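Local coordinates for P22 protein (Trypanosoma brucei, PDB 3JV1) that serves as an RNA-editing accessory factor specific for cytochrome oxidase subunit II, and belongs to the Mam33 family, at residues E16-R21 and S165-Y170; E26-P31 and I158-L163; W34-K39 and F45-S50. One frame throughout, in Å; residues are numbered along the deposited sequence.

Interaction 1 (E16-R21 and S165-Y170)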
loop_
_atom_site.group_PDB
_atom_site.type_symbol
_atom_site.label_atom_id
_atom_site.label_comp_id
_atom_site.label_asym_id
_atom_site.label_seq_id
_atom_site.Cartn_x
_atom_site.Cartn_y
_atom_site.Cartn_z
ATOM N N GLU A 16 -6.648 32.966 -13.138
ATOM C CA GLU A 16 -7.012 34.362 -12.932
ATOM C C GLU A 16 -8.113 34.493 -11.895
ATOM O O GLU A 16 -8.041 35.361 -11.032
ATOM C CB GLU A 16 -7.460 35.005 -14.247
ATOM C CG GLU A 16 -6.372 35.057 -15.305
ATOM C CD GLU A 16 -6.821 35.741 -16.585
ATOM O OE1 GLU A 16 -7.836 35.306 -17.181
ATOM O OE2 GLU A 16 -6.156 36.714 -17.000
ATOM N N ASP A 17 -9.131 33.638 -11.973
ATOM C CA ASP A 17 -10.230 33.698 -11.007
ATOM C C ASP A 17 -9.753 33.351 -9.598
ATOM O O ASP A 17 -10.028 34.074 -8.648
ATOM C CB ASP A 17 -11.365 32.745 -11.403
ATOM C CG ASP A 17 -12.056 33.159 -12.687
ATOM O OD1 ASP A 17 -11.757 34.259 -13.197
ATOM O OD2 ASP A 17 -12.898 32.381 -13.184
ATOM N N GLU A 18 -9.041 32.238 -9.474
ATOM C CA GLU A 18 -8.516 31.786 -8.188
ATOM C C GLU A 18 -7.815 32.914 -7.421
ATOM O O GLU A 18 -8.112 33.154 -6.251
ATOM C CB GLU A 18 -7.547 30.625 -8.415
ATOM C CG GLU A 18 -6.800 30.155 -7.177
ATOM C CD GLU A 18 -7.699 29.591 -6.086
ATOM O OE1 GLU A 18 -8.908 29.378 -6.327
ATOM O OE2 GLU A 18 -7.179 29.348 -4.974
ATOM N N ARG A 19 -6.895 33.600 -8.090
ATOM C CA ARG A 19 -6.151 34.701 -7.480
ATOM C C ARG A 19 -7.036 35.841 -6.948
ATOM O O ARG A 19 -6.579 36.665 -6.153
ATOM C CB ARG A 19 -5.152 35.278 -8.488
ATOM C CG ARG A 19 -4.034 34.330 -8.896
ATOM C CD ARG A 19 -3.173 34.964 -9.982
ATOM N NE ARG A 19 -2.085 34.096 -10.429
ATOM C CZ ARG A 19 -1.318 34.346 -11.488
ATOM N NH1 ARG A 19 -1.519 35.440 -12.214
ATOM N NH2 ARG A 19 -0.350 33.507 -11.827
ATOM N N GLN A 20 -8.292 35.893 -7.387
ATOM C CA GLN A 20 -9.210 36.943 -6.940
ATOM C C GLN A 20 -10.144 36.463 -5.839
ATOM O O GLN A 20 -10.912 37.248 -5.278
ATOM C CB GLN A 20 -10.060 37.442 -8.104
ATOM C CG GLN A 20 -9.293 38.104 -9.223
ATOM C CD GLN A 20 -10.201 38.467 -10.376
ATOM O OE1 GLN A 20 -11.111 39.285 -10.230
ATOM N NE2 GLN A 20 -9.970 37.849 -11.530
ATOM N N ARG A 21 -10.088 35.172 -5.542
ATOM C CA ARG A 21 -10.947 34.605 -4.520
ATOM C C ARG A 21 -10.418 34.887 -3.125
ATOM O O ARG A 21 -9.209 34.897 -2.898
ATOM C CB ARG A 21 -11.099 33.098 -4.749
ATOM C CG ARG A 21 -11.923 32.775 -5.990
ATOM C CD ARG A 21 -11.854 31.306 -6.383
ATOM N NE ARG A 21 -12.559 31.068 -7.640
ATOM C CZ ARG A 21 -12.307 30.055 -8.464
ATOM N NH1 ARG A 21 -11.359 29.179 -8.165
ATOM N NH2 ARG A 21 -12.997 29.925 -9.590
ATOM N N SER A 165 0.663 25.880 1.309
ATOM C CA SER A 165 1.391 25.224 0.233
ATOM C C SER A 165 0.443 24.519 -0.734
ATOM O O SER A 165 0.736 24.405 -1.921
ATOM C CB SER A 165 2.430 24.240 0.789
ATOM O OG SER A 165 1.824 23.192 1.513
ATOM N N GLU A 166 -0.692 24.050 -0.232
ATOM C CA GLU A 166 -1.665 23.398 -1.095
ATOM C C GLU A 166 -2.153 24.433 -2.107
ATOM O O GLU A 166 -2.279 24.151 -3.299
ATOM C CB GLU A 166 -2.849 22.879 -0.279
ATOM C CG GLU A 166 -3.961 22.307 -1.132
ATOM C CD GLU A 166 -5.127 21.774 -0.317
ATOM O OE1 GLU A 166 -5.611 22.491 0.590
ATOM O OE2 GLU A 166 -5.567 20.638 -0.595
ATOM N N GLN A 167 -2.409 25.638 -1.608
ATOM C CA GLN A 167 -2.886 26.748 -2.419
ATOM C C GLN A 167 -1.841 27.110 -3.466
ATOM O O GLN A 167 -2.165 27.353 -4.629
ATOM C CB GLN A 167 -3.182 27.949 -1.508
ATOM C CG GLN A 167 -3.560 29.232 -2.233
ATOM C CD GLN A 167 -4.763 29.057 -3.125
ATOM O OE1 GLN A 167 -5.770 28.475 -2.721
ATOM N NE2 GLN A 167 -4.672 29.568 -4.346
ATOM N N ALA A 168 -0.582 27.143 -3.052
ATOM C CA ALA A 168 0.508 27.457 -3.965
ATOM C C ALA A 168 0.658 26.336 -5.000
ATOM O O ALA A 168 0.874 26.596 -6.179
ATOM C CB ALA A 168 1.806 27.627 -3.185
ATOM N N ASP A 169 0.546 25.089 -4.553
ATOM C CA ASP A 169 0.671 23.952 -5.460
ATOM C C ASP A 169 -0.453 23.958 -6.484
ATOM O O ASP A 169 -0.249 23.599 -7.643
ATOM C CB ASP A 169 0.647 22.623 -4.691
ATOM C CG ASP A 169 1.943 22.351 -3.949
ATOM O OD1 ASP A 169 2.960 23.025 -4.226
ATOM O OD2 ASP A 169 1.945 21.445 -3.093
ATOM N N TYR A 170 -1.636 24.370 -6.047
ATOM C CA TYR A 170 -2.795 24.428 -6.928
ATOM C C TYR A 170 -2.589 25.430 -8.051
ATOM O O TYR A 170 -2.909 25.147 -9.198
ATOM C CB TYR A 170 -4.055 24.815 -6.153
ATOM C CG TYR A 170 -5.255 24.969 -7.053
ATOM C CD1 TYR A 170 -5.663 23.922 -7.878
ATOM C CD2 TYR A 170 -5.983 26.160 -7.089
ATOM C CE1 TYR A 170 -6.763 24.050 -8.716
ATOM C CE2 TYR A 170 -7.092 26.300 -7.927
ATOM C CZ TYR A 170 -7.473 25.239 -8.736
ATOM O OH TYR A 170 -8.556 25.355 -9.572
#

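Interaction 2 (E26-P31 and I158-L163)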
loop_
_atom_site.group_PDB
_atom_site.type_symbol
_atom_site.label_atom_id
_atom_site.label_comp_id
_atom_site.label_asym_id
_atom_site.label_seq_id
_atom_site.Cartn_x
_atom_site.Cartn_y
_atom_site.Cartn_z
ATOM N N GLU A 26 -2.381 32.670 4.326
ATOM C CA GLU A 26 -1.186 33.487 4.438
ATOM C C GLU A 26 -0.061 32.550 4.876
ATOM O O GLU A 26 -0.314 31.554 5.559
ATOM C CB GLU A 26 -1.405 34.589 5.473
ATOM C CG GLU A 26 -0.307 35.632 5.508
ATOM C CD GLU A 26 -0.534 36.670 6.588
ATOM O OE1 GLU A 26 -1.575 37.365 6.536
ATOM O OE2 GLU A 26 0.327 36.787 7.487
ATOM N N LYS A 27 1.172 32.856 4.483
ATOM C CA LYS A 27 2.302 32.004 4.840
ATOM C C LYS A 27 2.726 32.102 6.306
ATOM O O LYS A 27 3.145 33.158 6.779
ATOM C CB LYS A 27 3.511 32.298 3.949
ATOM C CG LYS A 27 4.658 31.334 4.196
ATOM C CD LYS A 27 5.801 31.533 3.231
ATOM C CE LYS A 27 6.851 30.454 3.434
ATOM N NZ LYS A 27 7.955 30.566 2.452
ATOM N N PRO A 28 2.631 30.981 7.037
ATOM C CA PRO A 28 2.981 30.849 8.455
ATOM C C PRO A 28 4.475 30.997 8.693
ATOM O O PRO A 28 5.284 30.624 7.848
ATOM C CB PRO A 28 2.517 29.434 8.803
ATOM C CG PRO A 28 1.494 29.122 7.771
ATOM C CD PRO A 28 2.080 29.717 6.528
ATOM N N GLU A 29 4.840 31.546 9.844
ATOM C CA GLU A 29 6.246 31.696 10.189
ATOM C C GLU A 29 6.642 30.355 10.790
ATOM O O GLU A 29 5.921 29.806 11.621
ATOM C CB GLU A 29 6.431 32.834 11.199
ATOM C CG GLU A 29 5.997 34.185 10.641
ATOM C CD GLU A 29 6.116 35.315 11.643
ATOM O OE1 GLU A 29 5.454 35.250 12.705
ATOM O OE2 GLU A 29 6.869 36.273 11.361
ATOM N N ILE A 30 7.774 29.817 10.351
ATOM C CA ILE A 30 8.232 28.523 10.838
ATOM C C ILE A 30 8.689 28.594 12.285
ATOM O O ILE A 30 9.443 29.487 12.659
ATOM C CB ILE A 30 9.384 27.981 9.969
ATOM C CG1 ILE A 30 9.767 26.574 10.431
ATOM C CG2 ILE A 30 10.575 28.911 10.057
ATOM C CD1 ILE A 30 10.695 25.859 9.485
ATOM N N PRO A 31 8.223 27.649 13.120
ATOM C CA PRO A 31 8.581 27.593 14.543
ATOM C C PRO A 31 10.096 27.624 14.772
ATOM O O PRO A 31 10.860 27.000 14.036
ATOM C CB PRO A 31 7.946 26.280 15.005
ATOM C CG PRO A 31 6.732 26.170 14.136
ATOM C CD PRO A 31 7.276 26.572 12.778
ATOM N N ILE A 158 1.560 23.081 11.221
ATOM C CA ILE A 158 1.448 22.092 10.160
ATOM C C ILE A 158 0.182 22.268 9.316
ATOM O O ILE A 158 0.238 22.143 8.094
ATOM C CB ILE A 158 1.506 20.660 10.748
ATOM C CG1 ILE A 158 2.943 20.355 11.176
ATOM C CG2 ILE A 158 1.018 19.638 9.729
ATOM C CD1 ILE A 158 3.116 19.034 11.860
ATOM N N ASP A 159 -0.951 22.544 9.962
ATOM C CA ASP A 159 -2.207 22.744 9.234
ATOM C C ASP A 159 -2.102 24.012 8.409
ATOM O O ASP A 159 -2.401 24.021 7.214
ATOM C CB ASP A 159 -3.400 22.886 10.187
ATOM C CG ASP A 159 -3.844 21.565 10.779
ATOM O OD1 ASP A 159 -3.873 20.558 10.039
ATOM O OD2 ASP A 159 -4.185 21.540 11.984
ATOM N N GLN A 160 -1.687 25.090 9.063
ATOM C CA GLN A 160 -1.530 26.374 8.392
ATOM C C GLN A 160 -0.559 26.296 7.216
ATOM O O GLN A 160 -0.860 26.786 6.125
ATOM C CB GLN A 160 -1.058 27.435 9.386
ATOM C CG GLN A 160 -2.183 28.123 10.143
ATOM C CD GLN A 160 -1.670 29.067 11.224
ATOM O OE1 GLN A 160 -0.733 29.836 11.006
ATOM N NE2 GLN A 160 -2.296 29.017 12.396
ATOM N N PHE A 161 0.605 25.684 7.425
ATOM C CA PHE A 161 1.569 25.580 6.338
ATOM C C PHE A 161 1.032 24.716 5.192
ATOM O O PHE A 161 1.232 25.030 4.027
ATOM C CB PHE A 161 2.899 24.996 6.828
ATOM C CG PHE A 161 4.032 25.235 5.877
ATOM C CD1 PHE A 161 4.665 26.473 5.834
ATOM C CD2 PHE A 161 4.422 24.254 4.977
ATOM C CE1 PHE A 161 5.669 26.731 4.907
ATOM C CE2 PHE A 161 5.424 24.499 4.042
ATOM C CZ PHE A 161 6.049 25.741 4.007
ATOM N N SER A 162 0.356 23.625 5.532
ATOM C CA SER A 162 -0.204 22.731 4.524
ATOM C C SER A 162 -1.235 23.432 3.652
ATOM O O SER A 162 -1.273 23.215 2.448
ATOM C CB SER A 162 -0.842 21.505 5.185
ATOM O OG SER A 162 0.145 20.619 5.689
ATOM N N LEU A 163 -2.076 24.261 4.262
ATOM C CA LEU A 163 -3.093 24.983 3.510
ATOM C C LEU A 163 -2.445 25.963 2.552
ATOM O O LEU A 163 -2.833 26.069 1.386
ATOM C CB LEU A 163 -4.020 25.752 4.448
ATOM C CG LEU A 163 -5.055 24.949 5.227
ATOM C CD1 LEU A 163 -5.822 25.898 6.126
ATOM C CD2 LEU A 163 -5.999 24.223 4.271
#

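Interaction 3 (W34-K39 and F45-S50)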
loop_
_atom_site.group_PDB
_atom_site.type_symbol
_atom_site.label_atom_id
_atom_site.label_comp_id
_atom_site.label_asym_id
_atom_site.label_seq_id
_atom_site.Cartn_x
_atom_site.Cartn_y
_atom_site.Cartn_z
ATOM N N TRP A 34 13.215 24.982 14.068
ATOM C CA TRP A 34 12.849 24.035 13.021
ATOM C C TRP A 34 13.302 24.453 11.641
ATOM O O TRP A 34 13.250 25.624 11.286
ATOM C CB TRP A 34 11.335 23.835 12.968
ATOM C CG TRP A 34 10.768 23.109 14.138
ATOM C CD1 TRP A 34 10.241 23.659 15.268
ATOM C CD2 TRP A 34 10.623 21.693 14.272
ATOM N NE1 TRP A 34 9.765 22.670 16.096
ATOM C CE2 TRP A 34 9.987 21.453 15.508
ATOM C CE3 TRP A 34 10.967 20.599 13.466
ATOM C CZ2 TRP A 34 9.684 20.162 15.959
ATOM C CZ3 TRP A 34 10.666 19.310 13.917
ATOM C CH2 TRP A 34 10.029 19.109 15.153
ATOM N N THR A 35 13.753 23.474 10.870
ATOM C CA THR A 35 14.165 23.703 9.499
ATOM C C THR A 35 13.060 23.015 8.711
ATOM O O THR A 35 12.425 22.095 9.226
ATOM C CB THR A 35 15.505 23.025 9.184
ATOM O OG1 THR A 35 15.880 23.330 7.838
ATOM C CG2 THR A 35 15.388 21.517 9.322
ATOM N N ILE A 36 12.800 23.459 7.489
ATOM C CA ILE A 36 11.758 22.818 6.710
ATOM C C ILE A 36 12.210 22.461 5.307
ATOM O O ILE A 36 12.855 23.244 4.616
ATOM C CB ILE A 36 10.479 23.671 6.654
ATOM C CG1 ILE A 36 9.374 22.878 5.956
ATOM C CG2 ILE A 36 10.743 24.976 5.939
ATOM C CD1 ILE A 36 7.977 23.283 6.377
ATOM N N ASP A 37 11.872 21.244 4.910
ATOM C CA ASP A 37 12.229 20.717 3.612
ATOM C C ASP A 37 10.947 20.603 2.802
ATOM O O ASP A 37 10.263 19.579 2.844
ATOM C CB ASP A 37 12.907 19.356 3.811
ATOM C CG ASP A 37 13.129 18.608 2.520
ATOM O OD1 ASP A 37 13.646 19.209 1.556
ATOM O OD2 ASP A 37 12.794 17.402 2.481
ATOM N N ARG A 38 10.618 21.681 2.091
ATOM C CA ARG A 38 9.417 21.742 1.260
ATOM C C ARG A 38 9.723 22.375 -0.091
ATOM O O ARG A 38 10.321 23.450 -0.171
ATOM C CB ARG A 38 8.317 22.544 1.971
ATOM C CG ARG A 38 6.995 22.671 1.198
ATOM C CD ARG A 38 6.971 23.903 0.306
ATOM N NE ARG A 38 5.762 23.967 -0.512
ATOM C CZ ARG A 38 5.496 24.941 -1.381
ATOM N NH1 ARG A 38 6.353 25.943 -1.549
ATOM N NH2 ARG A 38 4.373 24.911 -2.090
ATOM N N LYS A 39 9.321 21.690 -1.154
ATOM C CA LYS A 39 9.527 22.181 -2.512
ATOM C C LYS A 39 8.186 22.260 -3.225
ATOM O O LYS A 39 7.300 21.448 -2.980
ATOM C CB LYS A 39 10.457 21.247 -3.293
ATOM C CG LYS A 39 11.910 21.292 -2.851
ATOM C CD LYS A 39 12.332 20.009 -2.157
ATOM C CE LYS A 39 12.263 18.825 -3.105
ATOM N NZ LYS A 39 12.854 17.601 -2.492
ATOM N N PHE A 45 6.084 17.187 2.929
ATOM C CA PHE A 45 7.355 17.772 3.328
ATOM C C PHE A 45 7.868 17.223 4.661
ATOM O O PHE A 45 7.163 16.504 5.380
ATOM C CB PHE A 45 7.215 19.297 3.416
ATOM C CG PHE A 45 6.207 19.764 4.434
ATOM C CD1 PHE A 45 6.574 19.952 5.762
ATOM C CD2 PHE A 45 4.886 20.017 4.062
ATOM C CE1 PHE A 45 5.645 20.385 6.707
ATOM C CE2 PHE A 45 3.943 20.450 4.996
ATOM C CZ PHE A 45 4.321 20.636 6.324
ATOM N N THR A 46 9.109 17.562 4.987
ATOM C CA THR A 46 9.699 17.107 6.232
ATOM C C THR A 46 10.253 18.296 7.008
ATOM O O THR A 46 10.696 19.280 6.419
ATOM C CB THR A 46 10.843 16.114 5.979
ATOM O OG1 THR A 46 11.942 16.808 5.382
ATOM C CG2 THR A 46 10.400 15.011 5.046
ATOM N N MET A 47 10.209 18.205 8.332
ATOM C CA MET A 47 10.731 19.255 9.200
ATOM C C MET A 47 11.758 18.615 10.128
ATOM O O MET A 47 11.604 17.463 10.517
ATOM C CB MET A 47 9.610 19.870 10.027
ATOM C CG MET A 47 8.534 20.574 9.212
ATOM S SD MET A 47 7.233 21.281 10.250
ATOM C CE MET A 47 8.164 22.544 11.114
ATOM N N ARG A 48 12.804 19.359 10.479
ATOM C CA ARG A 48 13.844 18.841 11.353
ATOM C C ARG A 48 14.356 19.901 12.327
ATOM O O ARG A 48 14.337 21.094 12.035
ATOM C CB ARG A 48 15.030 18.338 10.526
ATOM C CG ARG A 48 14.668 17.400 9.390
ATOM C CD ARG A 48 15.920 16.856 8.727
ATOM N NE ARG A 48 15.633 15.884 7.673
ATOM C CZ ARG A 48 15.091 16.185 6.495
ATOM N NH1 ARG A 48 14.762 17.435 6.207
ATOM N NH2 ARG A 48 14.908 15.234 5.588
ATOM N N LYS A 49 14.810 19.453 13.489
ATOM C CA LYS A 49 15.375 20.346 14.493
ATOM C C LYS A 49 16.234 19.496 15.404
ATOM O O LYS A 49 15.983 18.304 15.560
ATOM C CB LYS A 49 14.285 21.024 15.327
ATOM C CG LYS A 49 13.444 20.060 16.148
ATOM C CD LYS A 49 12.682 20.772 17.265
ATOM C CE LYS A 49 13.621 21.192 18.388
ATOM N NZ LYS A 49 12.895 21.737 19.566
ATOM N N SER A 50 17.261 20.096 15.991
ATOM C CA SER A 50 18.109 19.351 16.905
ATOM C C SER A 50 17.608 19.594 18.322
ATOM O O SER A 50 16.949 20.594 18.604
ATOM C CB SER A 50 19.582 19.774 16.773
ATOM O OG SER A 50 19.751 21.170 16.926
#

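Interaction 1 (E16-R21 and S165-Y170)
Glu18 OE2 accepts a hydrogen bond from Gln167 NE2 at 2.6 Å, bent to an N-H...O angle of 140° and made with the lone pair that points away from OE1. Carboxylate and amide come from opposite directions and lie almost in one plane, 9° apart. Gln167 OE1, also an acceptor, stands 2.8 Å from Glu18 OE2, so the detail of this end is doubtful; Gln167 NE2 also bonds Glu171 OE1. On its other oxygen the carboxylate is held by Arg21: NH1 meets OE1 at 3.1 Å in a salt bridge across the type I turn from Glu18 to Arg21. A bend at chi2 (63°) carries the carboxylate beside Tyr170, whose ring presents its CE2 edge to Glu18 CD at 3.8 Å; ring and carboxylate planes are nearly perpendicular. The phenol OH goes to Glu14 OE2, which also pairs with Arg21. The contact thus joins the C-terminal end of helix 2-18 to helix 152-181, with the loop at Leu24 and Pro25 against Gln167, and Tyr125 of the second subunit packed on Tyr170.

Interaction 2 (E26-P31 and I158-L163)
Pro28 drives its ring against the backbone of helix 152-181 at Gln160 and Phe161, and this is the tight part of the contact. Its CG lies 3.5 Å from Gln160 CB and 3.6 Å from Phe161 N, so the ring rests on the helix surface itself as well as on side chains. The nearest CA atoms, those of Pro28 and Phe161, are 5.9 Å apart. The adjacent ring atom, Pro28 CD, reaches Phe161 CD1 at 4.2 Å. The Phe161 side chain, with CG anti to its backbone N (chi1 -163°), leans beside the loop and is buried; Phe157 and Trp164 meet its ring, and both also touch Pro28.

The outer side is looser. Gln160 runs past Pro28 in the opposite direction, its chain extended beyond CG, and its OE1 comes no closer than 3.9 Å to Pro28 CB. Lys27 is stretched out alongside Phe161, pointing the same way, and only its CE approaches the ring edge, 4.2 Å from CE1. Both Lys27 and Gln160 are exposed to solvent.

Across these two segments the loop is held by shape and apolar burial rather than by polar bonds. Proline suits this: it brings no backbone N-H to satisfy, and its ring packs on a helix whose N-H groups, as in the interior of any regular helix, are turned to its own carbonyls. The chemistry is that of a small apolar contact, 190 Å² in all, with polar chains at its margin.

Interaction 3 (W34-K39 and F45-S50)
Thr35 and Arg48 form one hydrogen-bonded antiparallel pair, Asp37 and Thr46 the next, with the non-hydrogen-bonded pair Ile36 and Met47 between them. Thr35 N to Arg48 O and Asp37 N to Thr46 O are both 2.7 Å; the return bonds, Arg48 N to Thr35 O and Thr46 N to Asp37 O, are longer and meet their carbonyls at a tilt, though all four are similarly straight at the hydrogen.

Polar side chains gather on the face of Thr35, Asp37, Thr46 and Arg48. Thr46 OG1 donates to Asp37 OD2 at 3.1 Å, using the lone pair directed away from OD1, as the two side chains run side by side. Arg48 turns the edge of its guanidinium to Asp37 CB, with NH1 4.2 Å from Asp37 OD2, near enough for attraction but beyond a salt bridge.

Apolar contacts fill the face of Ile36 and Met47. Ile36 CD1 touches Phe45 CD1 at 3.7 Å and Met47 CG at 4.0 Å. Met47 bends at chi3 (66°), bringing CE back to Trp34 CB.

A CH-pi contact closes the Trp34 end: Lys49 CG sits over the six-membered ring, 3.5 Å from its centroid and only 3° off the normal. The aliphatic chain spreads across this face while Lys49 NZ bonds Arg148 O.

The pair is a beta hairpin at the margin of the antiparallel sheet. Strand 46-51 continues its bonding to strand 54-63, where Leu58 meets Trp34 and Met47, while helix 152-181 lies against the hairpin, Leu154 on Trp34 and Phe161 on Ile36.

How the interactions relate
Helix 152-181 ties the three contacts together. Interactions 1 and 2 use neighbouring parts of it, their centres about 16 Å apart, and the chain runs from helix 2-18 through the loop 26-31 into the hairpin of interaction 3. Interactions 2 and 3 lie about 12 Å apart between centres and meet through apolar side chains: Phe161 CE2 is 3.7 Å from Ile36 CD1, and Ile30 CD1 is 3.6 Å from Ile36 CB. Interactions 1 and 3, about 24 Å apart between centres, are bridged by a salt bridge of Arg38 NH2 with Asp169 OD1 at 3.2 Å. The same helix thus packs on the sheet edge and pairs with helix 2-18.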